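Local structure of acyl-ACP thioesterase (Bacteroides thetaiotaomicron, 2ESS) at residues A[174-188]-A[204-218]. The protein probably hydrolyses the thioester of fatty acyl-acyl carrier protein, releasing free fatty acids in lipid biosynthesis. Sequence-based numbering, arbitrary orientation. Where two conformers were deposited one is given.
Sequences GHVNSIRYIEHILDL and MAYVAESYFGDELSF. With CA (calcium ion), chain B.
Gly-174 O meets the edge of the Tyr-211 ring at CD1, 3.4 Å away, and a water links the same oxygen to Phe-212 N. At His-175, in the conformer modelled here, the imidazole lies stacked on the Glu-209 carboxylate, their planes 9° apart, with Glu-209 OE1 over one ring face, 3.3 Å from His-175 CG. The ring's NE2 binds the calcium ion at 2.3 Å, beside Asp-171 and a water; the carboxylate lying on this ring would probably make the ligand more electron-rich. Val-176 N then donates a nearly straight bond to Ser-210 O (2.9 Å), and a second water gathers Val-176 O, Tyr-181 OH, Glu-209 OE1 and Ser-210 N. Ser-178, in the first turn of the helix that Asn-177 caps, takes the Tyr-206 hydroxyl on its carbonyl: OH sits 2.9 Å from O, above the carbonyl plane. Helix 178-186 lies across the antiparallel sheet that holds strands 199-206 and 215-224, the arrangement of the hot-dog fold to which the C-terminal domain belongs. With CG anti to the carbonyl carbon (chi1 -73°), the Tyr-181 ring reaches over to 204-218, where its OH accepts a bond from Ser-210 OG (3.0 Å) and its CD2 lies at the edge of the Tyr-206 ring. With a phenylalanine in place of Tyr-206, the Ser-178 carbonyl would probably be left without its hydroxyl donor. Further along, Ile-182 CG1 packs on CG of selenomethionine Met-204. His-184 sets CB near Phe-218 CZ while its NE2 bonds to Asp-169. Ile-185 meets the bent Met-204 chain tip to tip, CD1 3.7 Å from SE, and Leu-188 CD1 crosses to Phe-218 CD2 at 3.7 Å.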
ATOM      1  N   GLY A 174     -13.978 -10.160   0.004  1.00 37.54           N
ATOM      2  CA  GLY A 174     -14.628  -9.890   1.269  1.00 33.84           C
ATOM      3  C   GLY A 174     -13.829 -10.384   2.445  1.00 32.94           C
ATOM      4  O   GLY A 174     -14.343 -10.430   3.552  1.00 36.13           O
ATOM      5  N   HIS A 175     -12.560 -10.722   2.242  1.00 34.24           N
ATOM      6  CA  HIS A 175     -11.795 -11.105   3.418  0.50 35.16           C
ATOM      7  C   HIS A 175     -10.578 -10.213   3.623  1.00 34.66           C
ATOM      8  O   HIS A 175     -10.162  -9.460   2.748  1.00 36.23           O
ATOM      9  CB  HIS A 175     -11.441 -12.599   3.428  0.50 36.24           C
ATOM     10  CG  HIS A 175     -10.714 -13.058   2.206  0.50 37.18           C
ATOM     11  ND1 HIS A 175     -11.159 -14.098   1.419  0.50 40.69           N
ATOM     12  CD2 HIS A 175      -9.564 -12.621   1.642  0.50 36.59           C
ATOM     13  CE1 HIS A 175     -10.316 -14.279   0.417  0.50 43.16           C
ATOM     14  NE2 HIS A 175      -9.345 -13.390   0.524  0.50 41.78           N
ATOM     15  N   VAL A 176     -10.071 -10.264   4.845  1.00 32.44           N
ATOM     16  CA  VAL A 176      -8.878  -9.568   5.203  1.00 33.96           C
ATOM     17  C   VAL A 176      -7.748 -10.095   4.350  1.00 34.48           C
ATOM     18  O   VAL A 176      -7.519 -11.296   4.272  1.00 33.17           O
ATOM     19  CB  VAL A 176      -8.562  -9.711   6.704  1.00 33.52           C
ATOM     20  CG1 VAL A 176      -7.181  -9.091   7.008  1.00 31.85           C
ATOM     21  CG2 VAL A 176      -9.613  -9.052   7.471  1.00 29.09           C
ATOM     22  N   ASN A 177      -7.054  -9.193   3.675  1.00 35.84           N
ATOM     23  CA  ASN A 177      -6.096  -9.621   2.694  1.00 37.96           C
ATOM     24  C   ASN A 177      -4.759 -10.048   3.330  1.00 36.97           C
ATOM     25  O   ASN A 177      -4.443  -9.707   4.483  1.00 35.10           O
ATOM     26  CB  ASN A 177      -6.048  -8.633   1.493  1.00 38.90           C
ATOM     27  CG  ASN A 177      -5.100  -7.477   1.676  1.00 44.16           C
ATOM     28  OD1 ASN A 177      -4.019  -7.648   2.175  1.00 40.66           O
ATOM     29  ND2 ASN A 177      -5.485  -6.290   1.173  1.00 41.23           N
ATOM     30  N   SER A 178      -4.037 -10.873   2.583  1.00 37.88           N
ATOM     31  CA  SER A 178      -2.770 -11.452   3.001  1.00 41.16           C
ATOM     32  C   SER A 178      -1.760 -10.459   3.559  1.00 39.87           C
ATOM     33  O   SER A 178      -1.060 -10.738   4.554  1.00 39.31           O
ATOM     34  CB  SER A 178      -2.117 -12.107   1.783  1.00 43.12           C
ATOM     35  OG  SER A 178      -2.946 -13.094   1.253  1.00 52.33           O
ATOM     36  N   ILE A 179      -1.688  -9.298   2.903  1.00 38.46           N
ATOM     37  CA  ILE A 179      -0.727  -8.258   3.235  1.00 38.66           C
ATOM     38  C   ILE A 179      -1.129  -7.480   4.475  1.00 36.73           C
ATOM     39  O   ILE A 179      -0.278  -7.044   5.239  1.00 34.90           O
ATOM     40  CB  ILE A 179      -0.552  -7.287   2.033  1.00 42.10           C
ATOM     41  CG1 ILE A 179      -0.087  -8.063   0.813  1.00 46.22           C
ATOM     42  CG2 ILE A 179       0.463  -6.217   2.328  1.00 42.73           C
ATOM     43  CD1 ILE A 179       1.058  -8.989   1.092  1.00 38.62           C
ATOM     44  N   ARG A 180      -2.425  -7.285   4.673  1.00 35.05           N
ATOM     45  CA  ARG A 180      -2.897  -6.572   5.830  1.00 32.43           C
ATOM     46  C   ARG A 180      -2.584  -7.340   7.097  1.00 32.65           C
ATOM     47  O   ARG A 180      -2.260  -6.728   8.099  1.00 32.49           O
ATOM     48  CB  ARG A 180      -4.395  -6.300   5.725  1.00 34.84           C
ATOM     49  CG  ARG A 180      -4.715  -5.269   4.645  1.00 38.38           C
ATOM     50  CD  ARG A 180      -4.357  -3.891   5.122  1.00 38.94           C
ATOM     51  NE  ARG A 180      -4.264  -2.950   4.018  1.00 50.70           N
ATOM     52  CZ  ARG A 180      -4.056  -1.641   4.185  1.00 57.68           C
ATOM     53  NH1 ARG A 180      -3.947  -1.125   5.408  1.00 58.65           N
ATOM     54  NH2 ARG A 180      -3.977  -0.840   3.129  1.00 60.95           N
ATOM     55  N   TYR A 181      -2.624  -8.674   7.057  1.00 32.20           N
ATOM     56  CA  TYR A 181      -2.184  -9.435   8.226  1.00 33.14           C
ATOM     57  C   TYR A 181      -0.722  -9.173   8.590  1.00 33.21           C
ATOM     58  O   TYR A 181      -0.393  -9.105   9.766  1.00 30.62           O
ATOM     59  CB  TYR A 181      -2.352 -10.917   8.019  1.00 35.50           C
ATOM     60  CG  TYR A 181      -3.753 -11.462   8.042  1.00 35.98           C
ATOM     61  CD1 TYR A 181      -4.535 -11.451   9.214  1.00 34.74           C
ATOM     62  CD2 TYR A 181      -4.291 -12.052   6.908  1.00 36.16           C
ATOM     63  CE1 TYR A 181      -5.826 -12.016   9.236  1.00 35.40           C
ATOM     64  CE2 TYR A 181      -5.571 -12.616   6.925  1.00 35.02           C
ATOM     65  CZ  TYR A 181      -6.328 -12.608   8.088  1.00 31.02           C
ATOM     66  OH  TYR A 181      -7.579 -13.206   8.026  1.00 34.83           O
ATOM     67  N   ILE A 182       0.145  -9.106   7.579  1.00 33.19           N
ATOM     68  CA  ILE A 182       1.563  -8.777   7.777  1.00 34.62           C
ATOM     69  C   ILE A 182       1.739  -7.435   8.484  1.00 36.11           C
ATOM     70  O   ILE A 182       2.443  -7.353   9.507  1.00 35.16           O
ATOM     71  CB  ILE A 182       2.338  -8.776   6.442  1.00 33.22           C
ATOM     72  CG1 ILE A 182       2.309 -10.189   5.830  1.00 36.52           C
ATOM     73  CG2 ILE A 182       3.786  -8.319   6.653  1.00 32.62           C
ATOM     74  CD1 ILE A 182       3.039 -10.307   4.454  1.00 33.86           C
ATOM     75  N   GLU A 183       1.105  -6.389   7.957  1.00 35.55           N
ATOM     76  CA  GLU A 183       1.143  -5.068   8.589  1.00 38.62           C
ATOM     77  C   GLU A 183       0.694  -5.085  10.046  1.00 34.31           C
ATOM     78  O   GLU A 183       1.346  -4.499  10.905  1.00 33.50           O
ATOM     79  CB  GLU A 183       0.254  -4.073   7.853  1.00 39.51           C
ATOM     80  CG  GLU A 183       0.780  -3.646   6.465  1.00 56.52           C
ATOM     81  CD  GLU A 183      -0.130  -2.588   5.762  1.00 54.49           C
ATOM     82  OE1 GLU A 183      -0.989  -1.974   6.472  1.00 56.74           O
ATOM     83  OE2 GLU A 183       0.033  -2.384   4.520  1.00 62.72           O
ATOM     84  N   HIS A 184      -0.436  -5.735  10.330  1.00 31.77           N
ATOM     85  CA  HIS A 184      -0.917  -5.751  11.721  1.00 31.97           C
ATOM     86  C   HIS A 184       0.035  -6.515  12.672  1.00 29.63           C
ATOM     87  O   HIS A 184       0.221  -6.123  13.794  1.00 30.98           O
ATOM     88  CB  HIS A 184      -2.346  -6.292  11.796  1.00 32.37           C
ATOM     89  CG  HIS A 184      -3.343  -5.435  11.072  1.00 38.57           C
ATOM     90  ND1 HIS A 184      -3.481  -4.084  11.318  1.00 46.02           N
ATOM     91  CD2 HIS A 184      -4.233  -5.732  10.095  1.00 43.33           C
ATOM     92  CE1 HIS A 184      -4.411  -3.588  10.518  1.00 47.76           C
ATOM     93  NE2 HIS A 184      -4.887  -4.569   9.772  1.00 43.79           N
ATOM     94  N   ILE A 185       0.639  -7.600  12.203  1.00 34.29           N
ATOM     95  CA  ILE A 185       1.552  -8.377  13.028  1.00 34.27           C
ATOM     96  C   ILE A 185       2.795  -7.550  13.354  1.00 35.57           C
ATOM     97  O   ILE A 185       3.239  -7.475  14.522  1.00 31.91           O
ATOM     98  CB  ILE A 185       1.908  -9.733  12.332  1.00 36.23           C
ATOM     99  CG1 ILE A 185       0.682 -10.655  12.338  1.00 33.62           C
ATOM    100  CG2 ILE A 185       3.079 -10.439  13.025  1.00 31.18           C
ATOM    101  CD1 ILE A 185       0.787 -11.766  11.376  1.00 38.02           C
ATOM    102  N   LEU A 186       3.337  -6.917  12.319  1.00 33.26           N
ATOM    103  CA  LEU A 186       4.549  -6.101  12.476  1.00 35.45           C
ATOM    104  C   LEU A 186       4.297  -4.884  13.332  1.00 32.25           C
ATOM    105  O   LEU A 186       5.213  -4.441  14.002  1.00 31.37           O
ATOM    106  CB  LEU A 186       5.185  -5.741  11.141  1.00 35.37           C
ATOM    107  CG  LEU A 186       5.697  -7.018  10.409  1.00 40.54           C
ATOM    108  CD1 LEU A 186       6.449  -6.662   9.148  1.00 40.31           C
ATOM    109  CD2 LEU A 186       6.575  -7.912  11.324  1.00 46.54           C
ATOM    110  N   ASP A 187       3.045  -4.422  13.431  1.00 34.45           N
ATOM    111  CA  ASP A 187       2.706  -3.338  14.401  1.00 34.23           C
ATOM    112  C   ASP A 187       2.710  -3.753  15.862  1.00 35.11           C
ATOM    113  O   ASP A 187       2.621  -2.902  16.705  1.00 35.50           O
ATOM    114  CB  ASP A 187       1.357  -2.668  14.082  1.00 37.08           C
ATOM    115  CG  ASP A 187       1.409  -1.782  12.802  1.00 41.82           C
ATOM    116  OD1 ASP A 187       2.507  -1.292  12.471  1.00 43.08           O
ATOM    117  OD2 ASP A 187       0.357  -1.569  12.141  1.00 38.40           O
ATOM    118  N   LEU A 188       2.815  -5.044  16.172  1.00 33.92           N
ATOM    119  CA  LEU A 188       2.914  -5.489  17.557  1.00 33.25           C
ATOM    120  C   LEU A 188       4.257  -5.145  18.200  1.00 35.59           C
ATOM    121  O   LEU A 188       4.333  -5.078  19.415  1.00 35.04           O
ATOM    122  CB  LEU A 188       2.718  -7.014  17.649  1.00 34.53           C
ATOM    123  CG  LEU A 188       1.339  -7.529  17.244  1.00 36.06           C
ATOM    124  CD1 LEU A 188       1.403  -9.020  17.007  1.00 37.29           C
ATOM    125  CD2 LEU A 188       0.264  -7.132  18.312  1.00 39.63           C
HETATM  126  N   MSE A 204       4.743 -16.400   7.285  1.00 28.78           N
HETATM  127  CA  MSE A 204       3.292 -16.329   7.428  1.00 31.85           C
HETATM  128  C   MSE A 204       2.749 -17.708   7.099  1.00 33.02           C
HETATM  129  O   MSE A 204       3.232 -18.380   6.145  1.00 33.16           O
HETATM  130  CB  MSE A 204       2.701 -15.377   6.413  1.00 34.14           C
HETATM  131  CG  MSE A 204       3.048 -13.933   6.667  1.00 38.27           C
HETATM  132 SE   MSE A 204       2.195 -13.356   8.404  0.75 39.87          SE
HETATM  133  CE  MSE A 204       0.279 -13.918   8.258  1.00 38.67           C
ATOM    134  N   ALA A 205       1.763 -18.123   7.893  1.00 32.71           N
ATOM    135  CA  ALA A 205       0.925 -19.291   7.583  1.00 32.65           C
ATOM    136  C   ALA A 205      -0.526 -18.838   7.572  1.00 33.07           C
ATOM    137  O   ALA A 205      -1.017 -18.292   8.549  1.00 33.20           O
ATOM    138  CB  ALA A 205       1.120 -20.395   8.624  1.00 32.27           C
ATOM    139  N   TYR A 206      -1.226 -19.104   6.484  1.00 31.21           N
ATOM    140  CA  TYR A 206      -2.583 -18.559   6.301  1.00 31.35           C
ATOM    141  C   TYR A 206      -3.502 -19.716   6.540  1.00 32.60           C
ATOM    142  O   TYR A 206      -3.521 -20.686   5.780  1.00 33.61           O
ATOM    143  CB  TYR A 206      -2.763 -17.963   4.899  1.00 31.39           C
ATOM    144  CG  TYR A 206      -1.933 -16.726   4.709  1.00 34.97           C
ATOM    145  CD1 TYR A 206      -2.354 -15.500   5.254  1.00 38.41           C
ATOM    146  CD2 TYR A 206      -0.721 -16.768   4.051  1.00 36.99           C
ATOM    147  CE1 TYR A 206      -1.581 -14.350   5.142  1.00 36.42           C
ATOM    148  CE2 TYR A 206       0.048 -15.606   3.923  1.00 30.75           C
ATOM    149  CZ  TYR A 206      -0.393 -14.415   4.450  1.00 33.93           C
ATOM    150  OH  TYR A 206       0.386 -13.287   4.322  1.00 36.81           O
ATOM    151  N   VAL A 207      -4.234 -19.638   7.637  1.00 33.76           N
ATOM    152  CA  VAL A 207      -5.012 -20.769   8.117  1.00 35.28           C
ATOM    153  C   VAL A 207      -6.499 -20.696   7.738  1.00 37.57           C
ATOM    154  O   VAL A 207      -7.100 -21.696   7.389  1.00 35.92           O
ATOM    155  CB  VAL A 207      -4.826 -20.922   9.636  1.00 34.92           C
ATOM    156  CG1 VAL A 207      -5.582 -22.158  10.165  1.00 38.28           C
ATOM    157  CG2 VAL A 207      -3.321 -20.969   9.956  1.00 33.90           C
ATOM    158  N   ALA A 208      -7.089 -19.519   7.849  1.00 34.62           N
ATOM    159  CA  ALA A 208      -8.515 -19.338   7.676  1.00 33.01           C
ATOM    160  C   ALA A 208      -8.762 -17.867   7.410  1.00 33.25           C
ATOM    161  O   ALA A 208      -7.843 -17.039   7.545  1.00 34.34           O
ATOM    162  CB  ALA A 208      -9.263 -19.782   8.882  1.00 29.69           C
ATOM    163  N   GLU A 209      -9.996 -17.544   7.043  1.00 35.26           N
ATOM    164  CA  GLU A 209     -10.356 -16.212   6.586  1.00 37.71           C
ATOM    165  C   GLU A 209     -11.006 -15.420   7.687  1.00 36.81           C
ATOM    166  O   GLU A 209     -11.659 -15.981   8.550  1.00 36.90           O
ATOM    167  CB  GLU A 209     -11.314 -16.277   5.382  1.00 38.05           C
ATOM    168  CG  GLU A 209     -10.779 -17.010   4.194  1.00 44.27           C
ATOM    169  CD  GLU A 209      -9.601 -16.309   3.467  1.00 65.30           C
ATOM    170  OE1 GLU A 209      -9.062 -15.293   3.966  1.00 71.94           O
ATOM    171  OE2 GLU A 209      -9.207 -16.789   2.371  1.00 72.70           O
ATOM    172  N   SER A 210     -10.803 -14.103   7.631  1.00 35.15           N
ATOM    173  CA  SER A 210     -11.475 -13.123   8.484  1.00 36.36           C
ATOM    174  C   SER A 210     -12.247 -12.167   7.593  1.00 34.09           C
ATOM    175  O   SER A 210     -11.842 -11.904   6.458  1.00 31.08           O
ATOM    176  CB  SER A 210     -10.458 -12.295   9.274  1.00 36.89           C
ATOM    177  OG  SER A 210      -9.749 -13.135  10.146  1.00 49.98           O
ATOM    178  N   TYR A 211     -13.323 -11.627   8.143  1.00 30.44           N
ATOM    179  CA  TYR A 211     -14.244 -10.764   7.423  1.00 33.29           C
ATOM    180  C   TYR A 211     -14.350  -9.399   8.115  1.00 34.79           C
ATOM    181  O   TYR A 211     -13.904  -9.207   9.270  1.00 35.88           O
ATOM    182  CB  TYR A 211     -15.611 -11.421   7.394  1.00 35.81           C
ATOM    183  CG  TYR A 211     -15.532 -12.826   6.854  1.00 38.84           C
ATOM    184  CD1 TYR A 211     -15.399 -13.056   5.504  1.00 42.98           C
ATOM    185  CD2 TYR A 211     -15.535 -13.919   7.709  1.00 46.25           C
ATOM    186  CE1 TYR A 211     -15.297 -14.365   5.000  1.00 51.03           C
ATOM    187  CE2 TYR A 211     -15.431 -15.227   7.220  1.00 52.16           C
ATOM    188  CZ  TYR A 211     -15.310 -15.436   5.871  1.00 46.27           C
ATOM    189  OH  TYR A 211     -15.216 -16.716   5.395  1.00 52.27           O
ATOM    190  N   PHE A 212     -14.980  -8.472   7.417  1.00 33.96           N
ATOM    191  CA  PHE A 212     -15.208  -7.138   7.958  1.00 35.33           C
ATOM    192  C   PHE A 212     -15.961  -7.220   9.272  1.00 33.98           C
ATOM    193  O   PHE A 212     -16.952  -7.934   9.370  1.00 32.73           O
ATOM    194  CB  PHE A 212     -16.026  -6.288   6.984  1.00 36.22           C
ATOM    195  CG  PHE A 212     -16.469  -4.979   7.576  1.00 37.39           C
ATOM    196  CD1 PHE A 212     -17.660  -4.896   8.320  1.00 38.31           C
ATOM    197  CD2 PHE A 212     -15.694  -3.856   7.412  1.00 36.88           C
ATOM    198  CE1 PHE A 212     -18.067  -3.687   8.907  1.00 39.19           C
ATOM    199  CE2 PHE A 212     -16.076  -2.644   7.981  1.00 39.24           C
ATOM    200  CZ  PHE A 212     -17.272  -2.552   8.728  1.00 40.74           C
ATOM    201  N   GLY A 213     -15.516  -6.461  10.269  1.00 32.35           N
ATOM    202  CA  GLY A 213     -16.139  -6.489  11.580  1.00 33.30           C
ATOM    203  C   GLY A 213     -15.657  -7.562  12.551  1.00 35.59           C
ATOM    204  O   GLY A 213     -15.966  -7.471  13.748  1.00 36.38           O
ATOM    205  N   ASP A 214     -14.905  -8.566  12.078  1.00 35.92           N
ATOM    206  CA  ASP A 214     -14.363  -9.580  12.976  1.00 35.23           C
ATOM    207  C   ASP A 214     -13.329  -8.959  13.935  1.00 34.22           C
ATOM    208  O   ASP A 214     -12.593  -8.065  13.547  1.00 33.31           O
ATOM    209  CB  ASP A 214     -13.700 -10.711  12.181  1.00 36.98           C
ATOM    210  CG  ASP A 214     -14.703 -11.648  11.474  1.00 37.70           C
ATOM    211  OD1 ASP A 214     -15.924 -11.669  11.809  1.00 41.21           O
ATOM    212  OD2 ASP A 214     -14.240 -12.376  10.563  1.00 40.44           O
ATOM    213  N   GLU A 215     -13.305  -9.416  15.183  1.00 34.30           N
ATOM    214  CA  GLU A 215     -12.308  -9.005  16.163  1.00 37.45           C
ATOM    215  C   GLU A 215     -11.131  -9.954  16.059  1.00 36.45           C
ATOM    216  O   GLU A 215     -11.237 -11.147  16.308  1.00 38.88           O
ATOM    217  CB  GLU A 215     -12.886  -9.049  17.579  1.00 38.36           C
ATOM    218  CG  GLU A 215     -11.860  -8.800  18.707  1.00 43.97           C
ATOM    219  CD  GLU A 215     -12.259  -9.485  20.047  1.00 50.49           C
ATOM    220  OE1 GLU A 215     -12.233 -10.766  20.146  1.00 57.69           O
ATOM    221  OE2 GLU A 215     -12.589  -8.728  21.001  1.00 61.62           O
ATOM    222  N   LEU A 216      -9.997  -9.416  15.671  1.00 35.74           N
ATOM    223  CA  LEU A 216      -8.785 -10.182  15.615  1.00 33.09           C
ATOM    224  C   LEU A 216      -8.027  -9.988  16.922  1.00 34.10           C
ATOM    225  O   LEU A 216      -7.823  -8.866  17.372  1.00 33.45           O
ATOM    226  CB  LEU A 216      -7.975  -9.703  14.447  1.00 35.71           C
ATOM    227  CG  LEU A 216      -8.680  -9.833  13.087  1.00 35.71           C
ATOM    228  CD1 LEU A 216      -7.800  -9.217  12.065  1.00 36.29           C
ATOM    229  CD2 LEU A 216      -9.009 -11.263  12.739  1.00 36.97           C
ATOM    230  N   SER A 217      -7.649 -11.082  17.553  1.00 33.12           N
ATOM    231  CA  SER A 217      -6.789 -11.060  18.737  1.00 33.40           C
ATOM    232  C   SER A 217      -5.420 -11.683  18.368  1.00 34.11           C
ATOM    233  O   SER A 217      -5.330 -12.590  17.522  1.00 33.08           O
ATOM    234  CB  SER A 217      -7.441 -11.768  19.916  1.00 33.31           C
ATOM    235  OG  SER A 217      -8.115 -12.925  19.499  1.00 43.35           O
ATOM    236  N   PHE A 218      -4.381 -11.154  19.008  1.00 31.45           N
ATOM    237  CA  PHE A 218      -3.006 -11.464  18.679  1.00 31.94           C
ATOM    238  C   PHE A 218      -2.339 -12.062  19.885  1.00 33.54           C
ATOM    239  O   PHE A 218      -2.394 -11.489  20.956  1.00 32.17           O
ATOM    240  CB  PHE A 218      -2.250 -10.202  18.268  1.00 32.56           C
ATOM    241  CG  PHE A 218      -2.759  -9.590  17.004  1.00 30.36           C
ATOM    242  CD1 PHE A 218      -3.944  -8.895  16.981  1.00 31.41           C
ATOM    243  CD2 PHE A 218      -2.079  -9.750  15.825  1.00 35.81           C
ATOM    244  CE1 PHE A 218      -4.432  -8.366  15.804  1.00 30.43           C
ATOM    245  CE2 PHE A 218      -2.554  -9.210  14.682  1.00 34.12           C
ATOM    246  CZ  PHE A 218      -3.741  -8.519  14.674  1.00 36.72           C
TER
HETATM  247 CA    CA B 248      -7.659 -12.340  -0.634  1.00 69.48          CA
HETATM  248  O   HOH W   1     -15.931  -8.829   4.625  1.00 36.88           O
HETATM  249  O   HOH W   2      -8.609 -13.410   5.722  1.00 26.69           O
HETATM  250  O   HOH W   3      -5.599 -12.231   0.166  1.00 36.55           O